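Side-chain contact in malate dehydrogenase (Picrophilus torridus, PDB 4BGV), which probably catalyses the reversible, NAD-dependent oxidation of malate to oxaloacetate in the tricarboxylic acid cycle: residues A[208-211]-A[212-216]. Sequence-based numbering, arbitrary orientation.
Sequences DEIV and KRTRF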
loop_
_atom_site.group_PDB
_atom_site.type_symbol
_atom_site.label_atom_id
_atom_site.label_comp_id
_atom_site.label_asym_id
_atom_site.label_seq_id
_atom_site.Cartn_x
_atom_site.Cartn_y
_atom_site.Cartn_z
ATOM N N ASP A 208 15.746 26.196 16.983
ATOM C CA ASP A 208 16.922 25.721 17.702
ATOM C C ASP A 208 16.571 24.569 18.648
ATOM O O ASP A 208 17.348 23.624 18.795
ATOM C CB ASP A 208 17.607 26.862 18.461
ATOM C CG ASP A 208 18.269 27.857 17.526
ATOM O OD1 ASP A 208 18.420 27.534 16.329
ATOM O OD2 ASP A 208 18.649 28.951 17.986
ATOM N N GLU A 209 15.410 24.650 19.292
ATOM C CA GLU A 209 14.950 23.586 20.186
ATOM C C GLU A 209 14.777 22.277 19.432
ATOM O O GLU A 209 15.150 21.204 19.912
ATOM C CB GLU A 209 13.617 23.970 20.836
ATOM C CG GLU A 209 13.693 25.133 21.805
ATOM C CD GLU A 209 12.331 25.502 22.381
ATOM O OE1 GLU A 209 11.325 24.876 21.988
ATOM O OE2 GLU A 209 12.260 26.414 23.230
ATOM N N ILE A 210 14.198 22.378 18.245
ATOM C CA ILE A 210 13.916 21.209 17.427
ATOM C C ILE A 210 15.210 20.614 16.853
ATOM O O ILE A 210 15.363 19.392 16.779
ATOM C CB ILE A 210 12.894 21.558 16.337
ATOM C CG1 ILE A 210 11.524 21.793 16.990
ATOM C CG2 ILE A 210 12.822 20.450 15.270
ATOM C CD1 ILE A 210 10.422 22.220 16.023
ATOM N N VAL A 211 16.147 21.486 16.485
ATOM C CA VAL A 211 17.459 21.046 16.040
ATOM C C VAL A 211 18.184 20.256 17.136
ATOM O O VAL A 211 18.736 19.186 16.888
ATOM C CB VAL A 211 18.288 22.232 15.551
ATOM C CG1 VAL A 211 19.750 21.847 15.393
ATOM C CG2 VAL A 211 17.695 22.753 14.223
ATOM N N LYS A 212 18.162 20.773 18.362
ATOM C CA LYS A 212 18.813 20.088 19.467
ATOM C C LYS A 212 18.155 18.733 19.774
ATOM O O LYS A 212 18.849 17.738 20.000
ATOM C CB LYS A 212 18.856 20.989 20.706
ATOM C CG LYS A 212 19.682 20.438 21.853
ATOM C CD LYS A 212 19.826 21.454 22.980
ATOM C CE LYS A 212 20.925 22.460 22.688
ATOM N NZ LYS A 212 21.314 23.205 23.922
ATOM N N ARG A 213 16.820 18.685 19.779
ATOM C CA ARG A 213 16.126 17.404 19.978
ATOM C C ARG A 213 16.517 16.404 18.917
ATOM O O ARG A 213 16.640 15.217 19.204
ATOM C CB ARG A 213 14.606 17.571 19.984
ATOM C CG ARG A 213 13.832 16.320 20.407
ATOM C CD ARG A 213 12.334 16.584 20.407
ATOM N NE ARG A 213 11.576 15.389 20.776
ATOM C CZ ARG A 213 10.252 15.298 20.717
ATOM N NH1 ARG A 213 9.520 16.337 20.289
ATOM N NH2 ARG A 213 9.658 14.162 21.070
ATOM N N THR A 214 16.716 16.883 17.687
ATOM C CA THR A 214 17.083 15.991 16.593
ATOM C C THR A 214 18.481 15.449 16.831
ATOM O O THR A 214 18.732 14.262 16.634
ATOM C CB THR A 214 17.010 16.723 15.244
ATOM O OG1 THR A 214 15.670 17.170 15.035
ATOM C CG2 THR A 214 17.426 15.797 14.084
ATOM N N ARG A 215 19.385 16.316 17.287
ATOM C CA ARG A 215 20.752 15.890 17.585
ATOM C C ARG A 215 20.783 14.750 18.579
ATOM O O ARG A 215 21.607 13.833 18.467
ATOM C CB ARG A 215 21.562 17.021 18.208
ATOM C CG ARG A 215 21.986 18.089 17.268
ATOM C CD ARG A 215 22.898 19.056 17.995
ATOM N NE ARG A 215 23.066 20.271 17.214
ATOM C CZ ARG A 215 23.827 20.337 16.128
ATOM N NH1 ARG A 215 24.472 19.255 15.713
ATOM N NH2 ARG A 215 23.938 21.478 15.461
ATOM N N PHE A 216 19.909 14.828 19.578
ATOM C CA PHE A 216 19.947 13.859 20.657
ATOM C C PHE A 216 18.730 12.954 20.617
ATOM O O PHE A 216 18.361 12.364 21.624
ATOM C CB PHE A 216 20.085 14.591 21.994
ATOM C CG PHE A 216 21.215 15.564 22.000
ATOM C CD1 PHE A 216 22.498 15.137 21.689
ATOM C CD2 PHE A 216 21.001 16.906 22.275
ATOM C CE1 PHE A 216 23.555 16.030 21.664
ATOM C CE2 PHE A 216 22.048 17.799 22.257
ATOM C CZ PHE A 216 23.331 17.360 21.954
#
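Four successive i+4 to i backbone bonds run from Lys212, Arg213, Thr214 and Arg215 back to Asp208, Glu209, Ile210 and Val211, each 3.0 Å from amide N to carbonyl O, so residues 208 to 215 run as one continuous alpha-helix, which Phe216 leaves. The side chain of Thr214 adds a fifth bond: its OG1 donates to Ile210 O at 2.8 Å. Ile210 O therefore accepts twice, and the two donors approach from opposite faces of its carbonyl plane, OG1 tilted 31° out of it. The torsion explains the reach: with OG1 beside its own backbone N (chi1 -61°), the hydroxyl is turned back along the helix, the usual intrahelical bond of a threonine hydroxyl to the carbonyl one turn back, here satisfying a buried side chain. A valine in place of Thr214 would probably cost Ile210 O its side-chain donor, keeping the bond from the backbone amide, with a methyl group in the hydroxyl's place.

Helix 204-215 belongs to the C-terminal alpha/beta domain of the LDH/MDH fold. Ile210 and Thr214 pack on Phe160 of helix 150-165, and the Thr214 side chain lies about 5 Å from that of Arg156, which probably binds substrate. Val211 and Arg215 instead meet Pro186 of strand 184-193. These last two side chains lie side by side and point the same way. Val211 CG1, anti to the backbone N (chi1 167°), comes obliquely to the Arg215 guanidinium, 4.1 Å from NE, while Arg215 CG rests 3.5 Å from Val211 O. Beyond this contact, Arg215 NH1 bonds to the carbonyl oxygens of Gly181 and Met184; these bonds hold the guanidinium, and the Arg215 side chain lies about 7 Å from that of His180, the probable proton acceptor. Arg213 extends from the helix to a salt bridge with Glu220.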